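Local coordinates for tartronic semialdehyde reductase (Salmonella typhimurium, PDB 1YB4), which catalyses the NAD(P)H-dependent reduction of 2-hydroxy-3-oxopropanoate (tartronate semialdehyde) to (R)-glycerate, at residues R147-P150 with L151-L155; G140-K143 with V144-V148; P100-T103 with K104-A107; N182-A185 with V186-L190. All coordinates share one frame; numbering follows the deposited sequence.

Interaction 1: R147-P150 with L151-L155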
ATOM      1  N   ARG A 147     -15.444 -41.336   0.960  1.00 33.99           N
ATOM      2  CA  ARG A 147     -16.143 -41.992  -0.148  1.00 34.23           C
ATOM      3  C   ARG A 147     -15.637 -41.593  -1.529  1.00 31.90           C
ATOM      4  O   ARG A 147     -15.480 -42.434  -2.410  1.00 27.65           O
ATOM      5  CB  ARG A 147     -17.644 -41.709  -0.053  1.00 35.98           C
ATOM      6  CG  ARG A 147     -18.481 -42.334  -1.160  1.00 38.39           C
ATOM      7  CD  ARG A 147     -19.936 -42.405  -0.737  1.00 40.50           C
ATOM      8  NE  ARG A 147     -20.576 -41.094  -0.671  1.00 41.90           N
ATOM      9  CZ  ARG A 147     -21.374 -40.699   0.322  1.00 45.43           C
ATOM     10  NH1 ARG A 147     -21.622 -41.514   1.342  1.00 46.31           N
ATOM     11  NH2 ARG A 147     -21.937 -39.493   0.293  1.00 43.53           N
ATOM     12  N   VAL A 148     -15.397 -40.302  -1.704  1.00 30.37           N
ATOM     13  CA  VAL A 148     -14.920 -39.759  -2.964  1.00 31.08           C
ATOM     14  C   VAL A 148     -13.392 -39.884  -3.079  1.00 32.75           C
ATOM     15  O   VAL A 148     -12.823 -39.815  -4.170  1.00 30.03           O
ATOM     16  CB  VAL A 148     -15.331 -38.270  -3.056  1.00 32.17           C
ATOM     17  CG1 VAL A 148     -14.781 -37.638  -4.325  1.00 29.63           C
ATOM     18  CG2 VAL A 148     -16.862 -38.160  -2.997  1.00 27.73           C
ATOM     19  N   LYS A 149     -12.746 -40.091  -1.934  1.00 34.67           N
ATOM     20  CA  LYS A 149     -11.288 -40.197  -1.845  1.00 35.23           C
ATOM     21  C   LYS A 149     -10.594 -41.001  -2.941  1.00 35.10           C
ATOM     22  O   LYS A 149      -9.587 -40.552  -3.481  1.00 36.11           O
ATOM     23  CB  LYS A 149     -10.893 -40.738  -0.463  1.00 36.36           C
ATOM     24  CG  LYS A 149      -9.390 -40.783  -0.191  1.00 40.48           C
ATOM     25  CD  LYS A 149      -8.693 -39.467  -0.545  1.00 40.51           C
ATOM     26  CE  LYS A 149      -7.282 -39.420   0.026  1.00 41.23           C
ATOM     27  NZ  LYS A 149      -6.459 -40.602  -0.369  1.00 42.09           N
ATOM     28  N   PRO A 150     -11.105 -42.203  -3.273  1.00 35.94           N
ATOM     29  CA  PRO A 150     -10.484 -43.029  -4.326  1.00 36.01           C
ATOM     30  C   PRO A 150     -10.450 -42.320  -5.687  1.00 35.70           C
ATOM     31  O   PRO A 150      -9.552 -42.556  -6.511  1.00 31.38           O
ATOM     32  CB  PRO A 150     -11.359 -44.276  -4.353  1.00 33.34           C
ATOM     33  CG  PRO A 150     -11.816 -44.381  -2.938  1.00 34.78           C
ATOM     34  CD  PRO A 150     -12.160 -42.956  -2.575  1.00 33.21           C
ATOM     35  N   LEU A 151     -11.439 -41.457  -5.916  1.00 35.19           N
ATOM     36  CA  LEU A 151     -11.514 -40.705  -7.162  1.00 33.31           C
ATOM     37  C   LEU A 151     -10.524 -39.548  -7.088  1.00 32.33           C
ATOM     38  O   LEU A 151      -9.799 -39.280  -8.044  1.00 33.37           O
ATOM     39  CB  LEU A 151     -12.924 -40.176  -7.373  1.00 33.15           C
ATOM     40  CG  LEU A 151     -14.021 -41.222  -7.203  1.00 37.79           C
ATOM     41  CD1 LEU A 151     -15.360 -40.581  -7.527  1.00 41.35           C
ATOM     42  CD2 LEU A 151     -13.757 -42.422  -8.104  1.00 36.11           C
ATOM     43  N   PHE A 152     -10.496 -38.849  -5.960  1.00 31.68           N
ATOM     44  CA  PHE A 152      -9.539 -37.756  -5.820  1.00 30.85           C
ATOM     45  C   PHE A 152      -8.131 -38.314  -6.073  1.00 31.57           C
ATOM     46  O   PHE A 152      -7.292 -37.650  -6.696  1.00 28.90           O
ATOM     47  CB  PHE A 152      -9.587 -37.149  -4.414  1.00 26.36           C
ATOM     48  CG  PHE A 152     -10.783 -36.270  -4.155  1.00 23.53           C
ATOM     49  CD1 PHE A 152     -11.288 -35.429  -5.149  1.00 24.16           C
ATOM     50  CD2 PHE A 152     -11.371 -36.239  -2.895  1.00 21.90           C
ATOM     51  CE1 PHE A 152     -12.366 -34.563  -4.892  1.00 23.22           C
ATOM     52  CE2 PHE A 152     -12.452 -35.371  -2.627  1.00 25.31           C
ATOM     53  CZ  PHE A 152     -12.946 -34.538  -3.625  1.00 21.18           C
ATOM     54  N   ASP A 153      -7.891 -39.543  -5.602  1.00 32.25           N
ATOM     55  CA  ASP A 153      -6.586 -40.206  -5.746  1.00 33.34           C
ATOM     56  C   ASP A 153      -6.162 -40.331  -7.193  1.00 33.10           C
ATOM     57  O   ASP A 153      -4.975 -40.358  -7.494  1.00 35.63           O
ATOM     58  CB  ASP A 153      -6.600 -41.604  -5.120  1.00 36.62           C
ATOM     59  CG  ASP A 153      -6.338 -41.588  -3.625  1.00 40.12           C
ATOM     60  OD1 ASP A 153      -6.607 -42.610  -2.957  1.00 42.66           O
ATOM     61  OD2 ASP A 153      -5.851 -40.566  -3.114  1.00 42.91           O
ATOM     62  N   ILE A 154      -7.139 -40.429  -8.084  1.00 33.63           N
ATOM     63  CA  ILE A 154      -6.860 -40.536  -9.508  1.00 32.56           C
ATOM     64  C   ILE A 154      -6.575 -39.149 -10.062  1.00 32.02           C
ATOM     65  O   ILE A 154      -5.759 -38.995 -10.958  1.00 35.18           O
ATOM     66  CB  ILE A 154      -8.063 -41.101 -10.265  1.00 33.13           C
ATOM     67  CG1 ILE A 154      -8.409 -42.480  -9.725  1.00 31.46           C
ATOM     68  CG2 ILE A 154      -7.761 -41.167 -11.748  1.00 35.31           C
ATOM     69  CD1 ILE A 154      -9.706 -43.006 -10.254  1.00 33.62           C
ATOM     70  N   LEU A 155      -7.239 -38.139  -9.508  1.00 31.28           N
ATOM     71  CA  LEU A 155      -7.089 -36.763  -9.970  1.00 31.88           C
ATOM     72  C   LEU A 155      -5.870 -35.981  -9.471  1.00 32.66           C
ATOM     73  O   LEU A 155      -5.443 -35.039 -10.120  1.00 34.25           O
ATOM     74  CB  LEU A 155      -8.357 -35.976  -9.637  1.00 29.38           C
ATOM     75  CG  LEU A 155      -9.670 -36.523 -10.204  1.00 28.99           C
ATOM     76  CD1 LEU A 155     -10.848 -35.722  -9.670  1.00 23.32           C
ATOM     77  CD2 LEU A 155      -9.630 -36.466 -11.711  1.00 26.01           C
TER

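Interaction 2: G140-K143 with V144-V148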
ATOM      1  N   GLY A 140     -15.843 -30.485   3.897  1.00 34.49           N
ATOM      2  CA  GLY A 140     -16.988 -31.370   3.991  1.00 34.22           C
ATOM      3  C   GLY A 140     -16.924 -32.336   5.154  1.00 35.97           C
ATOM      4  O   GLY A 140     -16.094 -32.188   6.053  1.00 32.38           O
ATOM      5  N   GLU A 141     -17.822 -33.321   5.133  1.00 38.43           N
ATOM      6  CA  GLU A 141     -17.894 -34.352   6.161  1.00 40.22           C
ATOM      7  C   GLU A 141     -16.927 -35.482   5.820  1.00 39.66           C
ATOM      8  O   GLU A 141     -16.905 -35.956   4.685  1.00 42.31           O
ATOM      9  CB  GLU A 141     -19.315 -34.893   6.240  1.00 44.34           C
ATOM     10  CG  GLU A 141     -20.255 -33.978   6.987  1.00 50.01           C
ATOM     11  CD  GLU A 141     -21.619 -33.876   6.335  1.00 54.31           C
ATOM     12  OE1 GLU A 141     -22.550 -33.393   7.015  1.00 58.97           O
ATOM     13  OE2 GLU A 141     -21.764 -34.260   5.150  1.00 54.88           O
ATOM     14  N   GLN A 142     -16.142 -35.919   6.800  1.00 37.79           N
ATOM     15  CA  GLN A 142     -15.155 -36.980   6.577  1.00 37.33           C
ATOM     16  C   GLN A 142     -15.617 -38.219   5.795  1.00 35.48           C
ATOM     17  O   GLN A 142     -14.988 -38.579   4.799  1.00 33.64           O
ATOM     18  CB  GLN A 142     -14.530 -37.411   7.905  1.00 35.86           C
ATOM     19  CG  GLN A 142     -13.334 -38.322   7.720  1.00 39.80           C
ATOM     20  CD  GLN A 142     -12.441 -38.355   8.933  1.00 42.30           C
ATOM     21  OE1 GLN A 142     -12.207 -37.319   9.564  1.00 45.38           O
ATOM     22  NE2 GLN A 142     -11.924 -39.536   9.266  1.00 37.91           N
ATOM     23  N   LYS A 143     -16.690 -38.874   6.236  1.00 35.99           N
ATOM     24  CA  LYS A 143     -17.195 -40.067   5.532  1.00 36.79           C
ATOM     25  C   LYS A 143     -17.428 -39.765   4.037  1.00 34.16           C
ATOM     26  O   LYS A 143     -17.139 -40.597   3.176  1.00 30.92           O
ATOM     27  CB  LYS A 143     -18.516 -40.546   6.149  1.00 39.08           C
ATOM     28  CG  LYS A 143     -18.489 -40.799   7.658  1.00 40.49           C
ATOM     29  CD  LYS A 143     -17.911 -42.142   8.022  1.00 36.42           C
ATOM     30  CE  LYS A 143     -17.903 -42.322   9.532  1.00 37.73           C
ATOM     31  NZ  LYS A 143     -19.258 -42.193  10.135  1.00 36.78           N
ATOM     32  N   VAL A 144     -17.968 -38.581   3.744  1.00 30.97           N
ATOM     33  CA  VAL A 144     -18.216 -38.163   2.368  1.00 27.70           C
ATOM     34  C   VAL A 144     -16.865 -38.040   1.667  1.00 28.29           C
ATOM     35  O   VAL A 144     -16.671 -38.524   0.546  1.00 28.98           O
ATOM     36  CB  VAL A 144     -18.922 -36.797   2.326  1.00 29.88           C
ATOM     37  CG1 VAL A 144     -19.270 -36.434   0.895  1.00 27.68           C
ATOM     38  CG2 VAL A 144     -20.159 -36.825   3.201  1.00 25.44           C
ATOM     39  N   PHE A 145     -15.931 -37.380   2.338  1.00 28.20           N
ATOM     40  CA  PHE A 145     -14.589 -37.217   1.809  1.00 29.64           C
ATOM     41  C   PHE A 145     -13.991 -38.606   1.571  1.00 30.50           C
ATOM     42  O   PHE A 145     -13.418 -38.863   0.519  1.00 30.23           O
ATOM     43  CB  PHE A 145     -13.710 -36.451   2.804  1.00 30.05           C
ATOM     44  CG  PHE A 145     -12.240 -36.480   2.463  1.00 33.06           C
ATOM     45  CD1 PHE A 145     -11.677 -35.499   1.655  1.00 32.82           C
ATOM     46  CD2 PHE A 145     -11.426 -37.515   2.927  1.00 34.92           C
ATOM     47  CE1 PHE A 145     -10.330 -35.539   1.309  1.00 32.84           C
ATOM     48  CE2 PHE A 145     -10.074 -37.571   2.589  1.00 35.83           C
ATOM     49  CZ  PHE A 145      -9.524 -36.577   1.777  1.00 36.18           C
ATOM     50  N   ASP A 146     -14.128 -39.495   2.555  1.00 32.91           N
ATOM     51  CA  ASP A 146     -13.593 -40.852   2.444  1.00 32.88           C
ATOM     52  C   ASP A 146     -14.175 -41.602   1.260  1.00 32.91           C
ATOM     53  O   ASP A 146     -13.488 -42.404   0.630  1.00 35.31           O
ATOM     54  CB  ASP A 146     -13.872 -41.655   3.715  1.00 36.31           C
ATOM     55  CG  ASP A 146     -12.975 -41.251   4.880  1.00 37.93           C
ATOM     56  OD1 ASP A 146     -11.774 -41.026   4.646  1.00 36.20           O
ATOM     57  OD2 ASP A 146     -13.469 -41.176   6.033  1.00 42.09           O
ATOM     58  N   ARG A 147     -15.444 -41.336   0.960  1.00 33.99           N
ATOM     59  CA  ARG A 147     -16.143 -41.992  -0.148  1.00 34.23           C
ATOM     60  C   ARG A 147     -15.637 -41.593  -1.529  1.00 31.90           C
ATOM     61  O   ARG A 147     -15.480 -42.434  -2.410  1.00 27.65           O
ATOM     62  CB  ARG A 147     -17.644 -41.709  -0.053  1.00 35.98           C
ATOM     63  CG  ARG A 147     -18.481 -42.334  -1.160  1.00 38.39           C
ATOM     64  CD  ARG A 147     -19.936 -42.405  -0.737  1.00 40.50           C
ATOM     65  NE  ARG A 147     -20.576 -41.094  -0.671  1.00 41.90           N
ATOM     66  CZ  ARG A 147     -21.374 -40.699   0.322  1.00 45.43           C
ATOM     67  NH1 ARG A 147     -21.622 -41.514   1.342  1.00 46.31           N
ATOM     68  NH2 ARG A 147     -21.937 -39.493   0.293  1.00 43.53           N
ATOM     69  N   VAL A 148     -15.397 -40.302  -1.704  1.00 30.37           N
ATOM     70  CA  VAL A 148     -14.920 -39.759  -2.964  1.00 31.08           C
ATOM     71  C   VAL A 148     -13.392 -39.884  -3.079  1.00 32.75           C
ATOM     72  O   VAL A 148     -12.823 -39.815  -4.170  1.00 30.03           O
ATOM     73  CB  VAL A 148     -15.331 -38.270  -3.056  1.00 32.17           C
ATOM     74  CG1 VAL A 148     -14.781 -37.638  -4.325  1.00 29.63           C
ATOM     75  CG2 VAL A 148     -16.862 -38.160  -2.997  1.00 27.73           C
TER

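Interaction 3: P100-T103 with K104-A107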
ATOM      1  N   PRO A 100     -15.914 -18.568  -1.076  1.00 33.06           N
ATOM      2  CA  PRO A 100     -16.032 -19.330   0.171  1.00 35.48           C
ATOM      3  C   PRO A 100     -17.394 -19.136   0.848  1.00 35.94           C
ATOM      4  O   PRO A 100     -18.035 -20.108   1.240  1.00 33.17           O
ATOM      5  CB  PRO A 100     -14.874 -18.792   1.011  1.00 34.60           C
ATOM      6  CG  PRO A 100     -13.835 -18.466  -0.048  1.00 33.57           C
ATOM      7  CD  PRO A 100     -14.669 -17.773  -1.087  1.00 32.05           C
ATOM      8  N   ILE A 101     -17.827 -17.878   0.966  1.00 37.56           N
ATOM      9  CA  ILE A 101     -19.118 -17.544   1.576  1.00 38.56           C
ATOM     10  C   ILE A 101     -20.285 -18.156   0.777  1.00 40.43           C
ATOM     11  O   ILE A 101     -21.260 -18.657   1.356  1.00 39.25           O
ATOM     12  CB  ILE A 101     -19.338 -16.000   1.649  1.00 39.49           C
ATOM     13  CG1 ILE A 101     -18.254 -15.339   2.506  1.00 41.86           C
ATOM     14  CG2 ILE A 101     -20.702 -15.695   2.231  1.00 33.66           C
ATOM     15  CD1 ILE A 101     -16.877 -15.349   1.878  1.00 43.38           C
ATOM     16  N   GLU A 102     -20.182 -18.102  -0.550  1.00 39.86           N
ATOM     17  CA  GLU A 102     -21.202 -18.650  -1.442  1.00 42.15           C
ATOM     18  C   GLU A 102     -21.304 -20.153  -1.261  1.00 40.97           C
ATOM     19  O   GLU A 102     -22.386 -20.701  -1.091  1.00 40.01           O
ATOM     20  CB  GLU A 102     -20.832 -18.370  -2.898  1.00 48.81           C
ATOM     21  CG  GLU A 102     -20.739 -16.920  -3.224  1.00 55.87           C
ATOM     22  CD  GLU A 102     -22.070 -16.256  -3.098  1.00 60.37           C
ATOM     23  OE1 GLU A 102     -22.923 -16.481  -3.984  1.00 65.05           O
ATOM     24  OE2 GLU A 102     -22.263 -15.526  -2.103  1.00 63.34           O
ATOM     25  N   THR A 103     -20.157 -20.817  -1.331  1.00 41.06           N
ATOM     26  CA  THR A 103     -20.110 -22.260  -1.173  1.00 41.23           C
ATOM     27  C   THR A 103     -20.846 -22.673   0.095  1.00 42.37           C
ATOM     28  O   THR A 103     -21.547 -23.684   0.105  1.00 42.65           O
ATOM     29  CB  THR A 103     -18.657 -22.759  -1.131  1.00 39.46           C
ATOM     30  OG1 THR A 103     -18.068 -22.605  -2.431  1.00 36.23           O
ATOM     31  CG2 THR A 103     -18.601 -24.222  -0.716  1.00 39.96           C
ATOM     32  N   LYS A 104     -20.697 -21.885   1.156  1.00 42.62           N
ATOM     33  CA  LYS A 104     -21.367 -22.176   2.413  1.00 42.84           C
ATOM     34  C   LYS A 104     -22.856 -22.365   2.172  1.00 42.32           C
ATOM     35  O   LYS A 104     -23.439 -23.340   2.642  1.00 39.82           O
ATOM     36  CB  LYS A 104     -21.160 -21.035   3.413  1.00 47.47           C
ATOM     37  CG  LYS A 104     -19.727 -20.861   3.931  1.00 51.12           C
ATOM     38  CD  LYS A 104     -19.427 -21.760   5.128  1.00 51.45           C
ATOM     39  CE  LYS A 104     -18.046 -21.468   5.721  1.00 50.69           C
ATOM     40  NZ  LYS A 104     -17.933 -20.098   6.302  1.00 48.89           N
ATOM     41  N   ARG A 105     -23.476 -21.452   1.430  1.00 43.01           N
ATOM     42  CA  ARG A 105     -24.908 -21.587   1.199  1.00 46.98           C
ATOM     43  C   ARG A 105     -25.311 -22.550   0.083  1.00 44.17           C
ATOM     44  O   ARG A 105     -26.401 -23.112   0.118  1.00 45.64           O
ATOM     45  CB  ARG A 105     -25.569 -20.219   1.001  1.00 49.75           C
ATOM     46  CG  ARG A 105     -25.340 -19.556  -0.330  1.00 60.25           C
ATOM     47  CD  ARG A 105     -26.387 -18.461  -0.541  1.00 65.23           C
ATOM     48  NE  ARG A 105     -26.161 -17.693  -1.761  1.00 70.53           N
ATOM     49  CZ  ARG A 105     -25.147 -16.850  -1.940  1.00 72.52           C
ATOM     50  NH1 ARG A 105     -24.254 -16.659  -0.972  1.00 72.50           N
ATOM     51  NH2 ARG A 105     -25.033 -16.195  -3.089  1.00 72.86           N
ATOM     52  N   PHE A 106     -24.453 -22.753  -0.907  1.00 43.81           N
ATOM     53  CA  PHE A 106     -24.786 -23.706  -1.965  1.00 42.99           C
ATOM     54  C   PHE A 106     -24.879 -25.074  -1.289  1.00 45.40           C
ATOM     55  O   PHE A 106     -25.814 -25.850  -1.522  1.00 44.38           O
ATOM     56  CB  PHE A 106     -23.686 -23.750  -3.030  1.00 40.02           C
ATOM     57  CG  PHE A 106     -23.599 -22.510  -3.878  1.00 37.99           C
ATOM     58  CD1 PHE A 106     -24.419 -21.411  -3.630  1.00 36.68           C
ATOM     59  CD2 PHE A 106     -22.691 -22.445  -4.934  1.00 37.32           C
ATOM     60  CE1 PHE A 106     -24.334 -20.264  -4.424  1.00 38.39           C
ATOM     61  CE2 PHE A 106     -22.596 -21.303  -5.735  1.00 38.28           C
ATOM     62  CZ  PHE A 106     -23.421 -20.208  -5.478  1.00 37.69           C
ATOM     63  N   ALA A 107     -23.896 -25.343  -0.432  1.00 47.36           N
ATOM     64  CA  ALA A 107     -23.802 -26.593   0.304  1.00 49.41           C
ATOM     65  C   ALA A 107     -25.062 -26.900   1.096  1.00 51.53           C
ATOM     66  O   ALA A 107     -25.715 -27.910   0.845  1.00 51.66           O
ATOM     67  CB  ALA A 107     -22.591 -26.564   1.243  1.00 50.21           C
TER

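Interaction 4: N182-A185 with V186-L190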
ATOM      1  N   ASN A 182       4.346 -13.950  -1.852  1.00 23.20           N
ATOM      2  CA  ASN A 182       5.714 -14.498  -1.855  1.00 21.86           C
ATOM      3  C   ASN A 182       6.412 -14.148  -3.168  1.00 23.61           C
ATOM      4  O   ASN A 182       7.589 -13.761  -3.170  1.00 24.97           O
ATOM      5  CB  ASN A 182       5.696 -16.009  -1.656  1.00 17.27           C
ATOM      6  CG  ASN A 182       5.580 -16.391  -0.203  1.00 20.33           C
ATOM      7  OD1 ASN A 182       5.130 -15.591   0.622  1.00 20.89           O
ATOM      8  ND2 ASN A 182       5.975 -17.619   0.127  1.00 15.37           N
ATOM      9  N   ILE A 183       5.684 -14.255  -4.279  1.00 23.86           N
ATOM     10  CA  ILE A 183       6.259 -13.915  -5.576  1.00 23.56           C
ATOM     11  C   ILE A 183       6.652 -12.437  -5.588  1.00 23.94           C
ATOM     12  O   ILE A 183       7.720 -12.076  -6.075  1.00 25.87           O
ATOM     13  CB  ILE A 183       5.266 -14.190  -6.749  1.00 20.43           C
ATOM     14  CG1 ILE A 183       5.080 -15.700  -6.926  1.00 19.44           C
ATOM     15  CG2 ILE A 183       5.803 -13.606  -8.037  1.00 12.59           C
ATOM     16  CD1 ILE A 183       3.977 -16.094  -7.929  1.00 22.06           C
ATOM     17  N   GLU A 184       5.799 -11.582  -5.034  1.00 23.36           N
ATOM     18  CA  GLU A 184       6.091 -10.159  -5.024  1.00 23.02           C
ATOM     19  C   GLU A 184       7.286  -9.881  -4.117  1.00 24.96           C
ATOM     20  O   GLU A 184       8.124  -9.021  -4.413  1.00 25.27           O
ATOM     21  CB  GLU A 184       4.859  -9.383  -4.562  1.00 25.41           C
ATOM     22  CG  GLU A 184       4.832  -7.911  -4.970  1.00 24.91           C
ATOM     23  CD  GLU A 184       5.605  -7.015  -4.022  1.00 29.44           C
ATOM     24  OE1 GLU A 184       5.874  -7.442  -2.875  1.00 25.57           O
ATOM     25  OE2 GLU A 184       5.922  -5.870  -4.419  1.00 29.03           O
ATOM     26  N   ALA A 185       7.379 -10.623  -3.021  1.00 24.72           N
ATOM     27  CA  ALA A 185       8.489 -10.433  -2.101  1.00 27.40           C
ATOM     28  C   ALA A 185       9.832 -10.739  -2.775  1.00 27.29           C
ATOM     29  O   ALA A 185      10.765  -9.938  -2.709  1.00 29.51           O
ATOM     30  CB  ALA A 185       8.299 -11.294  -0.859  1.00 24.47           C
ATOM     31  N   VAL A 186       9.932 -11.891  -3.429  1.00 27.12           N
ATOM     32  CA  VAL A 186      11.172 -12.255  -4.115  1.00 25.61           C
ATOM     33  C   VAL A 186      11.512 -11.180  -5.164  1.00 25.71           C
ATOM     34  O   VAL A 186      12.686 -10.851  -5.371  1.00 27.84           O
ATOM     35  CB  VAL A 186      11.037 -13.658  -4.794  1.00 23.76           C
ATOM     36  CG1 VAL A 186      12.368 -14.093  -5.414  1.00 17.62           C
ATOM     37  CG2 VAL A 186      10.582 -14.680  -3.745  1.00 19.87           C
ATOM     38  N   SER A 187      10.484 -10.621  -5.802  1.00 24.72           N
ATOM     39  CA  SER A 187      10.662  -9.575  -6.820  1.00 26.65           C
ATOM     40  C   SER A 187      11.279  -8.282  -6.253  1.00 28.28           C
ATOM     41  O   SER A 187      12.170  -7.679  -6.859  1.00 26.37           O
ATOM     42  CB  SER A 187       9.309  -9.232  -7.458  1.00 27.05           C
ATOM     43  OG  SER A 187       8.667 -10.378  -7.997  1.00 25.92           O
ATOM     44  N   GLU A 188      10.797  -7.859  -5.089  1.00 29.07           N
ATOM     45  CA  GLU A 188      11.288  -6.640  -4.460  1.00 30.89           C
ATOM     46  C   GLU A 188      12.713  -6.799  -3.941  1.00 31.42           C
ATOM     47  O   GLU A 188      13.524  -5.883  -4.045  1.00 30.74           O
ATOM     48  CB  GLU A 188      10.363  -6.230  -3.304  1.00 32.82           C
ATOM     49  CG  GLU A 188       9.130  -5.465  -3.737  1.00 30.49           C
ATOM     50  CD  GLU A 188       8.343  -4.864  -2.572  1.00 34.50           C
ATOM     51  OE1 GLU A 188       8.959  -4.422  -1.568  1.00 29.38           O
ATOM     52  OE2 GLU A 188       7.098  -4.808  -2.673  1.00 35.89           O
ATOM     53  N   ALA A 189      13.005  -7.970  -3.383  1.00 32.28           N
ATOM     54  CA  ALA A 189      14.327  -8.275  -2.838  1.00 30.04           C
ATOM     55  C   ALA A 189      15.408  -8.404  -3.917  1.00 29.08           C
ATOM     56  O   ALA A 189      16.498  -7.844  -3.786  1.00 29.72           O
ATOM     57  CB  ALA A 189      14.250  -9.555  -2.020  1.00 30.06           C
ATOM     58  N   LEU A 190      15.105  -9.137  -4.982  1.00 27.68           N
ATOM     59  CA  LEU A 190      16.070  -9.332  -6.059  1.00 28.10           C
ATOM     60  C   LEU A 190      16.260  -8.077  -6.933  1.00 26.89           C
ATOM     61  O   LEU A 190      17.396  -7.710  -7.253  1.00 28.17           O
ATOM     62  CB  LEU A 190      15.667 -10.547  -6.902  1.00 24.96           C
ATOM     63  CG  LEU A 190      15.780 -11.880  -6.153  1.00 26.72           C
ATOM     64  CD1 LEU A 190      15.259 -13.025  -6.993  1.00 26.87           C
ATOM     65  CD2 LEU A 190      17.222 -12.142  -5.809  1.00 26.53           C
TER

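Interaction 1: R147-P150 with L151-L155
Val148 O takes two backbone donors from 151-155: Leu151 N (i to i+3) at 2.8 Å and Phe152 N (i to i+4) at 3.1 Å. The Leu151 N-H comes in well above the carbonyl plane, while Phe152 N lies closer to it. This doubling belongs to a kink: Pro150 has no N-H to give to the turn before it. Asp153 N makes a further i to i+4 bond, to Lys149 O at 2.9 Å. On the inner side of the helix, Val148 CG1 sits over the centre of one face of the Phe152 ring, 3.7 Å from its centroid, a CH-pi contact close to the ring normal. With CG1 anti to the backbone N (chi1 177°), this branch runs forward along the axis to the ring. The helix, 142-155, links strands 134-139 and 158-163 in the NAD-binding domain; Val148 and Phe152 both rest on Leu118 of strand 115-123, and Leu151 reaches Ile61 and Phe63. On the outer side, the Lys149 chain, bent at chi2 and chi4, curls over to Asp153. Its NZ forms a salt bridge with Asp153 OD2 at 2.8 Å, arriving on the syn side and 21° out of the carboxylate plane. Ile154 CG1 lies 3.4 Å from Pro150 O, one turn behind, to which Ile154 N makes no bond; Ile154 itself leans on Asn21 and Ala25.

Interaction 2: G140-K143 with V144-V148
Asp146 folds back over the Gln142 carbonyl, one turn earlier in the first turns of helix 142-155. Its CB lies 3.4 Å from Gln142 O and also brushes Lys143 O. CG is anti to its own carbonyl carbon (chi1 -75°), which keeps the carboxylate close to the helix, with CG again beside Gln142 O. At the tip the two oxygens part: OD1 lies in the plane of the Phe145 ring, at its edge, while OD2 meets Gln142 CG at 3.3 Å. Asp146 OD2 is also 3.3 Å from Gln142 O, two acceptors with no bond between them. The Gln142 side chain, extended beyond CG, carries its amide past the carboxylate, the two planes nearly perpendicular at 85°. Beneath them Asp146 N gives a short, nearly straight hydrogen bond to Gln142 O at 2.6 Å. Phe145 N reaches Glu141 O at 2.9 Å in the carbonyl plane, starting the helix right after Glu141 in the N-cap position, and Arg147 N follows on Lys143 O at 2.9 Å. Val144 CG2 lies against Glu141, 3.7 Å from CB and 3.6 Å from OE2. Inward, Val144 packs on Leu118 and Phe145 on Ile159 and Leu161, against the sheet of this beta-alpha-beta unit. Arg147 NH2 makes a salt bridge with Asp116 OD2 and a hydrogen bond with Thr91 OG1. The helix dipole would favour a negative Glu141, though its OE2, close to Asp116 OD1, probably feels a like charge that Arg147 may help offset; for Asp146 the nearby Gln142 carbonyl probably works against its charge.

Interaction 3: P100-T103 with K104-A107
Arg105 CG lies between its backbone N and carbonyl carbon (chi1 75°), and the chain then extends to NE, whereas Glu102 curls at chi2 (-65°) and lifts its carboxylate to the Arg105 guanidinium. The two side chains therefore lie side by side, pointing the same way. NH1 of Arg105 binds Glu102 OE2 at 2.6 Å as part of a salt bridge, approaching from above the carboxylate plane. The two flat groups are turned 78° apart, so they do not face each other as a flat two-pronged pair. A second approach, of NH2 to OE1, is too close in the model and is doubtful. On the flank of Glu102, the Phe106 ring takes Glu102 CB over one face, 4.1 Å from CZ, and the ring's CE1 in turn lies over one face of the Arg105 guanidinium. The i to i+4 backbone bonds of helix 100-111 run beneath: Lys104 N to Pro100 O at 3.2 Å, Phe106 N to Glu102 O at 2.9 Å and Ala107 N to Thr103 O at 2.9 Å. This helix joins strand 90-94 to strand 115-123 in the NAD-binding domain. Phe106 packs on Val72 and Leu76 of helix 69-77, Pro100 on Val173 of helix 167-195, and Lys104 NZ bonds to Ala196 O of the second subunit. Glu102 and Arg105 are both partly exposed to solvent; their opposite charges probably offset each other locally, through one sound bond rather than a bidentate pair.

Interaction 4: N182-A185 with V186-L190
Ile183 O is gripped by two donors of Ser187, the backbone N at 3.1 Å and the hydroxyl OG at 2.7 Å, which reach it from opposite faces of its carbonyl plane. The hydroxyl can fold back onto the preceding turn because OG stands beside its own backbone N, chi1 -56°. Regular i to i+4 bonds flank this pair: Val186 N to Asn182 O at 3.0 Å, nearly straight at the hydrogen, then Glu188 N to Glu184 O at 3.0 Å and Ala189 N to Ala185 O at 3.1 Å. Val186 CG2 rests 3.2 Å from Asn182 O. These turns belong to the long helix 167-195 of the C-terminal domain, wrapped here by helices 215-225, 257-271 and 283-290; Ser187 lies against Val283 and Leu286. The helix also meets the second subunit: Asn182 packs on Asn182 of that chain and Ala185 on its Leu181. One turn apart, the carboxylates of Glu184 and Glu188 cross with planes 83° apart. The spacing of their OE2 atoms is itself doubtful. Glu188 has sound partners in the second subunit: OE2 takes the backbone N of Asn258 and OE1 bonds to Thr259 OG1, both of that chain. Ser187 thus spends its buried hydroxyl on its own helix, whereas one of the two neighbouring buried acids probably carries a proton.

Interactions 1 and 2 overlap along helix 142-155, interaction 2 at its start and interaction 1 at its end; their centres are about 10 Å apart and they share Arg147 and Val148. Interaction 3, on helix 100-111, belongs to the same NAD-binding domain; its centre lies about 17 Å from that of interaction 2, and their nearest atoms are about 8 Å apart. Of the four it is the one near the predicted active site, with the side chain of Pro100 about 7 Å from that of Lys172. Lys172 sits on helix 167-195, which runs on to interaction 4, about 34 Å centre to centre from interaction 3. Both interactions 3 and 4 touch the second subunit.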